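Side-chain contacts in putative uncharacterized protein (Chaetomium thermophilum, PDB 4XRI), which serves as an importin beta of the nuclear transport machinery, a flexible HEAT-repeat receptor that brings protein cargo into the nucleus and probably binds a small GTPase: residues 383-388 with 395-400; 331-336 with 371-376; 104-109 with 142-147; 183-188 with 214-219. The protein carries 2 engineered substitutions. One frame throughout, in Å; residues are numbered along the deposited sequence.

Interaction 1: residues 383-388 with 395-400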
loop_
_atom_site.group_PDB
_atom_site.type_symbol
_atom_site.label_atom_id
_atom_site.label_comp_id
_atom_site.label_asym_id
_atom_site.label_seq_id
_atom_site.Cartn_x
_atom_site.Cartn_y
_atom_site.Cartn_z
ATOM N N HIS A 383 -15.500 -14.022 -31.180
ATOM C CA HIS A 383 -16.872 -13.665 -31.532
ATOM C C HIS A 383 -17.086 -12.161 -31.677
ATOM O O HIS A 383 -17.923 -11.724 -32.465
ATOM C CB HIS A 383 -17.853 -14.199 -30.481
ATOM C CG HIS A 383 -18.027 -15.684 -30.504
ATOM N ND1 HIS A 383 -18.926 -16.339 -29.689
ATOM C CD2 HIS A 383 -17.419 -16.648 -31.239
ATOM C CE1 HIS A 383 -18.866 -17.637 -29.920
ATOM N NE2 HIS A 383 -17.958 -17.850 -30.858
ATOM N N ASN A 384 -16.336 -11.374 -30.911
ATOM C CA ASN A 384 -16.679 -9.969 -30.717
ATOM C C ASN A 384 -15.644 -8.947 -31.175
ATOM O O ASN A 384 -15.903 -7.745 -31.134
ATOM C CB ASN A 384 -16.972 -9.730 -29.239
ATOM C CG ASN A 384 -18.286 -10.338 -28.807
ATOM O OD1 ASN A 384 -19.324 -10.081 -29.412
ATOM N ND2 ASN A 384 -18.248 -11.157 -27.766
ATOM N N LEU A 385 -14.481 -9.420 -31.605
ATOM C CA LEU A 385 -13.404 -8.526 -32.018
ATOM C C LEU A 385 -13.831 -7.620 -33.174
ATOM O O LEU A 385 -13.390 -6.475 -33.272
ATOM C CB LEU A 385 -12.167 -9.337 -32.410
ATOM C CG LEU A 385 -10.819 -8.622 -32.328
ATOM C CD1 LEU A 385 -10.617 -8.005 -30.953
ATOM C CD2 LEU A 385 -9.695 -9.592 -32.644
ATOM N N ARG A 386 -14.702 -8.134 -34.037
ATOM C CA ARG A 386 -15.147 -7.394 -35.215
ATOM C C ARG A 386 -16.615 -6.986 -35.128
ATOM O O ARG A 386 -17.267 -6.771 -36.148
ATOM C CB ARG A 386 -14.920 -8.227 -36.478
ATOM C CG ARG A 386 -13.473 -8.611 -36.725
ATOM C CD ARG A 386 -13.341 -9.387 -38.025
ATOM N NE ARG A 386 -11.949 -9.602 -38.408
ATOM C CZ ARG A 386 -11.568 -10.089 -39.585
ATOM N NH1 ARG A 386 -10.279 -10.253 -39.855
ATOM N NH2 ARG A 386 -12.478 -10.408 -40.493
ATOM N N HIS A 387 -17.127 -6.881 -33.906
ATOM C CA HIS A 387 -18.518 -6.506 -33.679
ATOM C C HIS A 387 -18.783 -5.083 -34.163
ATOM O O HIS A 387 -17.871 -4.263 -34.228
ATOM C CB HIS A 387 -18.860 -6.640 -32.195
ATOM C CG HIS A 387 -20.309 -6.899 -31.919
ATOM N ND1 HIS A 387 -21.237 -5.887 -31.797
ATOM C CD2 HIS A 387 -20.987 -8.055 -31.725
ATOM C CE1 HIS A 387 -22.425 -6.407 -31.549
ATOM N NE2 HIS A 387 -22.300 -7.723 -31.499
ATOM N N ALA A 388 -20.033 -4.793 -34.509
ATOM C CA ALA A 388 -20.401 -3.461 -34.977
ATOM C C ALA A 388 -20.545 -2.507 -33.797
ATOM O O ALA A 388 -20.300 -1.307 -33.917
ATOM C CB ALA A 388 -21.691 -3.517 -35.784
ATOM N N ALA A 395 -14.819 -4.761 -25.232
ATOM C CA ALA A 395 -14.874 -5.872 -24.289
ATOM C C ALA A 395 -13.920 -6.983 -24.707
ATOM O O ALA A 395 -13.241 -7.585 -23.874
ATOM C CB ALA A 395 -16.290 -6.407 -24.181
ATOM N N ALA A 396 -13.866 -7.233 -26.012
ATOM C CA ALA A 396 -13.057 -8.312 -26.563
ATOM C C ALA A 396 -11.566 -8.090 -26.317
ATOM O O ALA A 396 -10.873 -8.987 -25.834
ATOM C CB ALA A 396 -13.327 -8.465 -28.055
ATOM N N VAL A 397 -11.076 -6.900 -26.653
ATOM C CA VAL A 397 -9.664 -6.583 -26.457
ATOM C C VAL A 397 -9.332 -6.506 -24.968
ATOM O O VAL A 397 -8.258 -6.931 -24.546
ATOM C CB VAL A 397 -9.265 -5.256 -27.152
ATOM C CG1 VAL A 397 -9.376 -5.400 -28.661
ATOM C CG2 VAL A 397 -10.117 -4.101 -26.665
ATOM N N SER A 398 -10.264 -5.979 -24.177
ATOM C CA SER A 398 -10.087 -5.883 -22.732
ATOM C C SER A 398 -9.901 -7.264 -22.127
ATOM O O SER A 398 -8.967 -7.499 -21.355
ATOM C CB SER A 398 -11.283 -5.186 -22.078
ATOM O OG SER A 398 -11.352 -3.823 -22.453
ATOM N N ALA A 399 -10.799 -8.173 -22.491
ATOM C CA ALA A 399 -10.756 -9.547 -22.004
ATOM C C ALA A 399 -9.432 -10.217 -22.338
ATOM O O ALA A 399 -8.845 -10.897 -21.501
ATOM C CB ALA A 399 -11.909 -10.347 -22.590
ATOM N N PHE A 400 -8.974 -10.011 -23.569
ATOM C CA PHE A 400 -7.735 -10.605 -24.057
ATOM C C PHE A 400 -6.550 -10.187 -23.192
ATOM O O PHE A 400 -5.772 -11.024 -22.731
ATOM C CB PHE A 400 -7.489 -10.202 -25.509
ATOM C CG PHE A 400 -6.443 -11.026 -26.193
ATOM C CD1 PHE A 400 -5.265 -10.451 -26.633
ATOM C CD2 PHE A 400 -6.641 -12.379 -26.402
ATOM C CE1 PHE A 400 -4.304 -11.212 -27.274
ATOM C CE2 PHE A 400 -5.686 -13.146 -27.037
ATOM C CZ PHE A 400 -4.514 -12.562 -27.475
#
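Leu385 and Ala396 meet where the backbone turns between helices 374-384 and 390-402, their CA atoms only 5.5 Å apart. The apolar side-chain contacts centre on one branch of Leu385. Its CD1 lies 3.7 Å from Val397 CG1, and the two side chains cross at about a right angle; the same CD1 also rests 4.0 Å from Ala396 CB. Leu385 holds CG roughly anti to its backbone N (chi1 -156°), and CD1 thereby comes nearer to the second helix than the CB does. A second set of contacts involves the main chain. The methyl of Ala396 points into the turn and packs on Asn384 C and Leu385 N, each 3.9 Å from Ala396 CB, with Asn384 CB beside it at 4.0 Å. The turn has polar bonds of its own: a type I beta turn from Asn384 to His387 is closed by His387 N bonding to Asn384 O at 3.2 Å, while the ring of His387 stacks on Phe392 and His387 O accepts a hydrogen bond from Arg393. This is the tight connection between successive helices of a HEAT-repeat solenoid, covered on the Val397 side by Leu423, Met426 and helix 432-449. With a methyl as the only side chain at Ala396, the turn backbone can sit directly against the helix, and the join between the segments depends on van der Waals contact rather than on polar bonds.

Interaction 2: residues 331-336 with 371-376; sequences EVVPVL and STIIPP
Val333 reaches from helix 324-340 to Ile373 and Pro376, using both of its methyls. CG2 of Val333 lies 4.0 Å from Ile373 CG1, and CG1 of Val333 is 4.2 Å from that same methylene. CG1 also meets the proline ring, 4.1 Å from Pro376 CG. Both partners are crossed by the valine side chain at about a right angle, which makes these point contacts between branches rather than side chains lying along each other. The fork of Val333 is set by its first torsion (chi1 172°), which puts CG1 anti to the backbone N and CG2 anti to the carbonyl carbon. The first bond of the Ile373 side chain does not head for Val333, but with CG1 turned anti to its own N (chi1 -157°) the chain bends back toward it. One shell out, the backbone places the two partners: Ile373 ends a 3-10 segment, and Ile374 N bonds to Ser371 O at 3.1 Å as the chain passes into helix 374-384, where Pro376 presents its ring. Helix 354-369, which lies between the two segments in sequence, backs the contact with Tyr365 on Val333 and Leu362 on Ile373. The contact therefore joins helix 324-340 to the 3-10 turn and the first residues of helix 374-384 within the HEAT-repeat array. Made wholly of aliphatic carbon, it supplies hydrophobic contact without the directional demand of polar bonds.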
loop_
_atom_site.group_PDB
_atom_site.type_symbol
_atom_site.label_atom_id
_atom_site.label_comp_id
_atom_site.label_asym_id
_atom_site.label_seq_id
_atom_site.Cartn_x
_atom_site.Cartn_y
_atom_site.Cartn_z
ATOM N N GLU A 331 -19.442 -21.076 -15.798
ATOM C CA GLU A 331 -20.672 -20.353 -15.505
ATOM C C GLU A 331 -20.418 -18.867 -15.256
ATOM O O GLU A 331 -21.160 -18.011 -15.738
ATOM C CB GLU A 331 -21.378 -20.970 -14.294
ATOM C CG GLU A 331 -21.631 -22.467 -14.408
ATOM C CD GLU A 331 -22.697 -22.820 -15.431
ATOM O OE1 GLU A 331 -23.382 -21.904 -15.935
ATOM O OE2 GLU A 331 -22.850 -24.023 -15.728
ATOM N N VAL A 332 -19.359 -18.568 -14.510
ATOM C CA VAL A 332 -19.100 -17.209 -14.048
ATOM C C VAL A 332 -18.366 -16.345 -15.077
ATOM O O VAL A 332 -18.716 -15.181 -15.280
ATOM C CB VAL A 332 -18.288 -17.228 -12.737
ATOM C CG1 VAL A 332 -17.911 -15.816 -12.311
ATOM C CG2 VAL A 332 -19.082 -17.923 -11.638
ATOM N N VAL A 333 -17.350 -16.909 -15.722
ATOM C CA VAL A 333 -16.536 -16.145 -16.669
ATOM C C VAL A 333 -17.340 -15.613 -17.870
ATOM O O VAL A 333 -17.185 -14.445 -18.234
ATOM C CB VAL A 333 -15.336 -16.978 -17.186
ATOM C CG1 VAL A 333 -14.612 -16.244 -18.305
ATOM C CG2 VAL A 333 -14.372 -17.290 -16.046
ATOM N N PRO A 334 -18.195 -16.453 -18.496
ATOM C CA PRO A 334 -19.013 -15.867 -19.566
ATOM C C PRO A 334 -19.885 -14.695 -19.105
ATOM O O PRO A 334 -20.140 -13.784 -19.892
ATOM C CB PRO A 334 -19.885 -17.044 -20.019
ATOM C CG PRO A 334 -19.065 -18.236 -19.738
ATOM C CD PRO A 334 -18.343 -17.921 -18.452
ATOM N N VAL A 335 -20.325 -14.713 -17.851
ATOM C CA VAL A 335 -21.128 -13.618 -17.314
ATOM C C VAL A 335 -20.280 -12.363 -17.145
ATOM O O VAL A 335 -20.722 -11.256 -17.458
ATOM C CB VAL A 335 -21.770 -13.993 -15.961
ATOM C CG1 VAL A 335 -22.432 -12.781 -15.330
ATOM C CG2 VAL A 335 -22.782 -15.113 -16.149
ATOM N N LEU A 336 -19.057 -12.547 -16.653
ATOM C CA LEU A 336 -18.116 -11.444 -16.490
ATOM C C LEU A 336 -17.827 -10.764 -17.822
ATOM O O LEU A 336 -17.820 -9.537 -17.918
ATOM C CB LEU A 336 -16.811 -11.939 -15.864
ATOM C CG LEU A 336 -16.854 -12.245 -14.368
ATOM C CD1 LEU A 336 -15.543 -12.869 -13.929
ATOM C CD2 LEU A 336 -17.140 -10.974 -13.588
ATOM N N SER A 371 -4.829 -21.514 -16.978
ATOM C CA SER A 371 -5.161 -21.882 -18.354
ATOM C C SER A 371 -6.627 -22.259 -18.551
ATOM O O SER A 371 -7.135 -22.222 -19.672
ATOM C CB SER A 371 -4.273 -23.042 -18.812
ATOM O OG SER A 371 -2.905 -22.672 -18.795
ATOM N N THR A 372 -7.298 -22.626 -17.464
ATOM C CA THR A 372 -8.702 -23.030 -17.517
ATOM C C THR A 372 -9.593 -21.909 -18.061
ATOM O O THR A 372 -10.630 -22.165 -18.675
ATOM C CB THR A 372 -9.207 -23.459 -16.119
ATOM O OG1 THR A 372 -8.359 -24.492 -15.602
ATOM C CG2 THR A 372 -10.640 -23.976 -16.185
ATOM N N ILE A 373 -9.170 -20.667 -17.852
ATOM C CA ILE A 373 -9.966 -19.505 -18.242
ATOM C C ILE A 373 -9.872 -19.197 -19.738
ATOM O O ILE A 373 -10.687 -18.450 -20.280
ATOM C CB ILE A 373 -9.536 -18.249 -17.455
ATOM C CG1 ILE A 373 -10.667 -17.221 -17.422
ATOM C CG2 ILE A 373 -8.261 -17.650 -18.045
ATOM C CD1 ILE A 373 -10.353 -16.009 -16.576
ATOM N N ILE A 374 -8.887 -19.782 -20.408
ATOM C CA ILE A 374 -8.574 -19.403 -21.784
ATOM C C ILE A 374 -9.656 -19.755 -22.828
ATOM O O ILE A 374 -10.009 -18.901 -23.644
ATOM C CB ILE A 374 -7.232 -20.021 -22.217
ATOM C CG1 ILE A 374 -6.082 -19.329 -21.486
ATOM C CG2 ILE A 374 -7.046 -19.916 -23.720
ATOM C CD1 ILE A 374 -4.752 -20.023 -21.644
ATOM N N PRO A 375 -10.191 -20.996 -22.813
ATOM C CA PRO A 375 -11.195 -21.286 -23.849
ATOM C C PRO A 375 -12.461 -20.403 -23.824
ATOM O O PRO A 375 -12.899 -19.994 -24.900
ATOM C CB PRO A 375 -11.559 -22.753 -23.581
ATOM C CG PRO A 375 -10.362 -23.321 -22.922
ATOM C CD PRO A 375 -9.821 -22.215 -22.065
ATOM N N PRO A 376 -13.044 -20.112 -22.642
ATOM C CA PRO A 376 -14.229 -19.246 -22.728
ATOM C C PRO A 376 -13.907 -17.805 -23.124
ATOM O O PRO A 376 -14.739 -17.148 -23.750
ATOM C CB PRO A 376 -14.807 -19.300 -21.306
ATOM C CG PRO A 376 -13.664 -19.670 -20.441
ATOM C CD PRO A 376 -12.835 -20.604 -21.267
#

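Interaction 3: residues 104-109 with 142-147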
loop_
_atom_site.group_PDB
_atom_site.type_symbol
_atom_site.label_atom_id
_atom_site.label_comp_id
_atom_site.label_asym_id
_atom_site.label_seq_id
_atom_site.Cartn_x
_atom_site.Cartn_y
_atom_site.Cartn_z
ATOM N N LEU A 104 -32.383 8.760 27.343
ATOM C CA LEU A 104 -32.885 9.512 26.197
ATOM C C LEU A 104 -32.407 8.908 24.880
ATOM O O LEU A 104 -33.160 8.849 23.905
ATOM C CB LEU A 104 -32.459 10.979 26.287
ATOM C CG LEU A 104 -33.250 11.850 27.262
ATOM C CD1 LEU A 104 -32.740 13.283 27.233
ATOM C CD2 LEU A 104 -34.733 11.803 26.934
ATOM N N ALA A 105 -31.155 8.458 24.858
ATOM C CA ALA A 105 -30.595 7.810 23.678
ATOM C C ALA A 105 -31.353 6.522 23.375
ATOM O O ALA A 105 -31.713 6.258 22.225
ATOM C CB ALA A 105 -29.113 7.523 23.874
ATOM N N LEU A 106 -31.585 5.727 24.416
ATOM C CA LEU A 106 -32.350 4.489 24.300
ATOM C C LEU A 106 -33.745 4.728 23.740
ATOM O O LEU A 106 -34.200 4.015 22.845
ATOM C CB LEU A 106 -32.460 3.799 25.662
ATOM C CG LEU A 106 -31.572 2.583 25.927
ATOM C CD1 LEU A 106 -31.942 1.940 27.257
ATOM C CD2 LEU A 106 -31.686 1.583 24.786
ATOM N N GLU A 107 -34.420 5.737 24.279
ATOM C CA GLU A 107 -35.791 6.042 23.888
ATOM C C GLU A 107 -35.888 6.533 22.442
ATOM O O GLU A 107 -36.894 6.307 21.770
ATOM C CB GLU A 107 -36.390 7.080 24.843
ATOM C CG GLU A 107 -36.703 6.524 26.224
ATOM C CD GLU A 107 -36.953 7.604 27.262
ATOM O OE1 GLU A 107 -37.246 7.254 28.425
ATOM O OE2 GLU A 107 -36.850 8.801 26.920
ATOM N N THR A 108 -34.832 7.183 21.965
ATOM C CA THR A 108 -34.808 7.761 20.622
ATOM C C THR A 108 -34.774 6.675 19.538
ATOM O O THR A 108 -35.118 6.922 18.379
ATOM C CB THR A 108 -33.599 8.715 20.464
ATOM O OG1 THR A 108 -33.668 9.741 21.461
ATOM C CG2 THR A 108 -33.570 9.377 19.087
ATOM N N LEU A 109 -34.377 5.463 19.920
ATOM C CA LEU A 109 -34.381 4.331 18.994
ATOM C C LEU A 109 -35.768 4.080 18.404
ATOM O O LEU A 109 -35.898 3.563 17.294
ATOM C CB LEU A 109 -33.893 3.059 19.689
ATOM C CG LEU A 109 -32.437 2.973 20.148
ATOM C CD1 LEU A 109 -32.168 1.594 20.731
ATOM C CD2 LEU A 109 -31.481 3.272 19.002
ATOM N N HIS A 142 -30.064 -6.713 26.848
ATOM C CA HIS A 142 -31.376 -7.328 27.016
ATOM C C HIS A 142 -32.454 -6.433 26.411
ATOM O O HIS A 142 -33.380 -6.914 25.761
ATOM C CB HIS A 142 -31.670 -7.590 28.496
ATOM C CG HIS A 142 -32.967 -8.299 28.740
ATOM N ND1 HIS A 142 -33.115 -9.658 28.574
ATOM C CD2 HIS A 142 -34.175 -7.832 29.134
ATOM C CE1 HIS A 142 -34.360 -10.000 28.857
ATOM N NE2 HIS A 142 -35.024 -8.912 29.198
ATOM N N ALA A 143 -32.316 -5.129 26.624
ATOM C CA ALA A 143 -33.270 -4.155 26.109
ATOM C C ALA A 143 -33.213 -4.090 24.586
ATOM O O ALA A 143 -34.247 -4.013 23.923
ATOM C CB ALA A 143 -33.006 -2.784 26.712
ATOM N N LEU A 144 -32.001 -4.123 24.040
ATOM C CA LEU A 144 -31.807 -4.075 22.594
ATOM C C LEU A 144 -32.374 -5.315 21.910
ATOM O O LEU A 144 -33.035 -5.217 20.878
ATOM C CB LEU A 144 -30.321 -3.929 22.256
ATOM C CG LEU A 144 -29.649 -2.604 22.625
ATOM C CD1 LEU A 144 -28.171 -2.638 22.258
ATOM C CD2 LEU A 144 -30.351 -1.441 21.940
ATOM N N VAL A 145 -32.101 -6.480 22.486
ATOM C CA VAL A 145 -32.613 -7.739 21.955
ATOM C C VAL A 145 -34.137 -7.767 22.034
ATOM O O VAL A 145 -34.810 -8.227 21.112
ATOM C CB VAL A 145 -32.031 -8.955 22.715
ATOM C CG1 VAL A 145 -32.790 -10.225 22.368
ATOM C CG2 VAL A 145 -30.551 -9.116 22.407
ATOM N N ARG A 146 -34.670 -7.253 23.137
ATOM C CA ARG A 146 -36.114 -7.185 23.328
ATOM C C ARG A 146 -36.737 -6.256 22.290
ATOM O O ARG A 146 -37.731 -6.601 21.648
ATOM C CB ARG A 146 -36.446 -6.713 24.747
ATOM C CG ARG A 146 -37.905 -6.863 25.138
ATOM C CD ARG A 146 -38.122 -6.409 26.572
ATOM N NE ARG A 146 -39.537 -6.251 26.899
ATOM C CZ ARG A 146 -40.259 -7.140 27.576
ATOM N NH1 ARG A 146 -41.539 -6.903 27.826
ATOM N NH2 ARG A 146 -39.701 -8.262 28.007
ATOM N N ASN A 147 -36.140 -5.079 22.124
ATOM C CA ASN A 147 -36.580 -4.126 21.110
ATOM C C ASN A 147 -36.557 -4.729 19.709
ATOM O O ASN A 147 -37.485 -4.539 18.925
ATOM C CB ASN A 147 -35.707 -2.869 21.128
ATOM C CG ASN A 147 -35.882 -2.046 22.386
ATOM O OD1 ASN A 147 -36.753 -2.322 23.208
ATOM N ND2 ASN A 147 -35.057 -1.015 22.533
HETATM O O HOH W 1 -35.506 1.614 23.455
#
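Leu109 and Leu144 form the tight part of this contact: Leu109 CD1 sits 3.7 Å from Leu144 CD2, one branch of each leucine touching while the side chains cross at about a right angle. Each carries CG beside the backbone N (chi1 -67° in Leu109 and -68° in Leu144), and both are buried. Around them, Ile124 and Ala158 pack on Leu109, and Ile163 packs on Leu144. Residues 104-109, at the C-terminal end of helix 95-108, thus meet helix 140-150 through leucine branches with 8.7 Å between Leu106 CA and Leu144 CA, a helix-to-helix contact within the HEAT-repeat solenoid of importin beta; residues 104-109 fall within the importin-beta N-terminal sequence family. Toward the more open side the packing slackens. Leu106, only partly buried, comes no nearer than 4.4 Å, from its CD2 to Leu144 CD2, and its first torsion of -103° lies away from the usual staggered values. Here polar groups and a water take over. The water donates to Leu106 O at 2.8 Å and accepts a weak bond from Asn147 ND2, also at 2.8 Å, bridging a backbone carbonyl of one helix to a side-chain amide of the other. Asn147 ND2 has a second weak bond, to Ser159 OG on helix 153-168, while its contact with the apolar patch is looser, 4.3 Å from Leu109 CD1.

Interaction 4: residues 183-188 with 214-219; sequences NAILTA and LEFVGN
Leu186 meets Val217 in the HEAT-repeat solenoid, where helix 182-193 packs against the short helix 214-217; the CA atoms of this pair lie 5.6 Å apart, a close approach of the two backbones. The side chain of Leu186 can be followed outward from its root. CB faces Val217 CB at 4.1 Å. CG stands anti to the backbone N (chi1 177°), carrying both methyls onward to the short helix. CD1 then settles on the valine, 3.8 Å from both Val217 CB and Val217 CG2, while CD2 takes the other branch and ends 3.9 Å from Val217 O. Leu186 therefore touches the side chain of Val217 with one methyl and its carbonyl with the other; farther out, Glu226, Tyr229 and Ile230 of helix 224-238 pack on it. Val217 is gripped from a second direction too, for its CG1 lies 3.9 Å from Ile185 CG2, so the two methyls of the valine are shared between successive residues of helix 182-193. Ile185 goes on past Val217 to Phe216, whose side chain swings back toward helix 182-193, with Cys167 packing on both residues and Arg175 and Leu178 on the ring. Just beyond the contact, Asn219 leaves helical geometry with a positive phi of 44°, while its N still bonds to Phe216 O. The ring itself is met obliquely: Ile185 CD1 comes to 3.9 Å from Phe216 CE2.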
loop_
_atom_site.group_PDB
_atom_site.type_symbol
_atom_site.label_atom_id
_atom_site.label_comp_id
_atom_site.label_asym_id
_atom_site.label_seq_id
_atom_site.Cartn_x
_atom_site.Cartn_y
_atom_site.Cartn_z
ATOM N N ASN A 183 -26.206 -16.130 21.848
ATOM C CA ASN A 183 -27.310 -16.812 21.184
ATOM C C ASN A 183 -28.551 -15.937 21.079
ATOM O O ASN A 183 -29.276 -15.989 20.084
ATOM C CB ASN A 183 -27.659 -18.108 21.910
ATOM C CG ASN A 183 -28.697 -18.926 21.164
ATOM O OD1 ASN A 183 -29.888 -18.873 21.471
ATOM N ND2 ASN A 183 -28.248 -19.683 20.169
ATOM N N ALA A 184 -28.790 -15.135 22.112
ATOM C CA ALA A 184 -29.936 -14.233 22.134
ATOM C C ALA A 184 -29.819 -13.190 21.028
ATOM O O ALA A 184 -30.794 -12.885 20.339
ATOM C CB ALA A 184 -30.057 -13.555 23.489
ATOM N N ILE A 185 -28.615 -12.652 20.865
ATOM C CA ILE A 185 -28.340 -11.670 19.826
ATOM C C ILE A 185 -28.470 -12.287 18.436
ATOM O O ILE A 185 -29.117 -11.723 17.553
ATOM C CB ILE A 185 -26.935 -11.069 19.991
ATOM C CG1 ILE A 185 -26.879 -10.203 21.249
ATOM C CG2 ILE A 185 -26.558 -10.252 18.768
ATOM C CD1 ILE A 185 -25.483 -9.734 21.596
ATOM N N LEU A 186 -27.856 -13.452 18.254
ATOM C CA LEU A 186 -27.896 -14.152 16.976
ATOM C C LEU A 186 -29.326 -14.506 16.584
ATOM O O LEU A 186 -29.716 -14.367 15.423
ATOM C CB LEU A 186 -27.041 -15.419 17.028
ATOM C CG LEU A 186 -27.061 -16.271 15.757
ATOM C CD1 LEU A 186 -26.544 -15.467 14.572
ATOM C CD2 LEU A 186 -26.251 -17.547 15.944
ATOM N N THR A 187 -30.103 -14.960 17.560
ATOM C CA THR A 187 -31.496 -15.316 17.321
ATOM C C THR A 187 -32.291 -14.093 16.874
ATOM O O THR A 187 -33.104 -14.171 15.953
ATOM C CB THR A 187 -32.148 -15.923 18.579
ATOM O OG1 THR A 187 -31.525 -17.177 18.885
ATOM C CG2 THR A 187 -33.633 -16.152 18.359
ATOM N N ALA A 188 -32.031 -12.961 17.521
ATOM C CA ALA A 188 -32.753 -11.726 17.233
ATOM C C ALA A 188 -32.488 -11.226 15.814
ATOM O O ALA A 188 -33.417 -10.821 15.112
ATOM C CB ALA A 188 -32.385 -10.650 18.245
ATOM N N LEU A 214 -20.769 -10.663 12.244
ATOM C CA LEU A 214 -20.271 -11.965 11.798
ATOM C C LEU A 214 -19.147 -12.528 12.658
ATOM O O LEU A 214 -19.201 -13.686 13.073
ATOM C CB LEU A 214 -19.803 -11.872 10.347
ATOM C CG LEU A 214 -20.918 -12.059 9.323
ATOM C CD1 LEU A 214 -20.386 -11.916 7.909
ATOM C CD2 LEU A 214 -21.577 -13.417 9.516
ATOM N N GLU A 215 -18.133 -11.709 12.919
ATOM C CA GLU A 215 -17.006 -12.132 13.742
ATOM C C GLU A 215 -17.472 -12.586 15.123
ATOM O O GLU A 215 -16.957 -13.561 15.669
ATOM C CB GLU A 215 -15.981 -11.003 13.874
ATOM C CG GLU A 215 -15.335 -10.596 12.560
ATOM C CD GLU A 215 -14.095 -9.742 12.752
ATOM O OE1 GLU A 215 -13.844 -9.299 13.894
ATOM O OE2 GLU A 215 -13.368 -9.520 11.761
ATOM N N PHE A 216 -18.466 -11.894 15.673
ATOM C CA PHE A 216 -18.960 -12.216 17.005
ATOM C C PHE A 216 -19.971 -13.365 17.016
ATOM O O PHE A 216 -19.692 -14.429 17.564
ATOM C CB PHE A 216 -19.591 -10.983 17.658
ATOM C CG PHE A 216 -20.298 -11.280 18.955
ATOM C CD1 PHE A 216 -19.582 -11.505 20.120
ATOM C CD2 PHE A 216 -21.681 -11.339 19.007
ATOM C CE1 PHE A 216 -20.234 -11.785 21.308
ATOM C CE2 PHE A 216 -22.337 -11.620 20.189
ATOM C CZ PHE A 216 -21.614 -11.843 21.342
ATOM N N VAL A 217 -21.144 -13.148 16.421
ATOM C CA VAL A 217 -22.270 -14.065 16.611
ATOM C C VAL A 217 -22.038 -15.464 16.048
ATOM O O VAL A 217 -22.586 -16.439 16.562
ATOM C CB VAL A 217 -23.577 -13.515 15.984
ATOM C CG1 VAL A 217 -23.993 -12.217 16.655
ATOM C CG2 VAL A 217 -23.440 -13.331 14.482
ATOM N N GLY A 218 -21.226 -15.570 15.003
ATOM C CA GLY A 218 -20.996 -16.855 14.370
ATOM C C GLY A 218 -20.152 -17.769 15.232
ATOM O O GLY A 218 -20.008 -18.958 14.934
ATOM N N ASN A 219 -19.624 -17.208 16.320
ATOM C CA ASN A 219 -18.589 -17.847 17.125
ATOM C C ASN A 219 -17.544 -18.451 16.206
ATOM O O ASN A 219 -17.192 -19.624 16.326
ATOM C CB ASN A 219 -19.172 -18.911 18.057
ATOM C CG ASN A 219 -18.193 -19.327 19.141
ATOM O OD1 ASN A 219 -17.150 -18.696 19.325
ATOM N ND2 ASN A 219 -18.525 -20.388 19.866
#

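From the N terminus the four contacts close one after another, with no nesting or crossing. Interaction 3 closes a loop of 32 residues and joins helices 95-108 and 140-150; interaction 4 follows, its 25 intervening residues bringing helix 182-193 to helix 214-217. These two touch, Val145 of interaction 3 packing on Ala184, Ile185 and Ala188 of interaction 4. Farther along, interaction 2 spans 34 residues between helices 324-340 and 374-384. Interaction 1 then turns back over just six residues at the other end of helix 374-384, which both contacts use, their centres about 14 Å apart. Interactions 1 and 3 are the most widely separated pair, with centres about 56 Å apart.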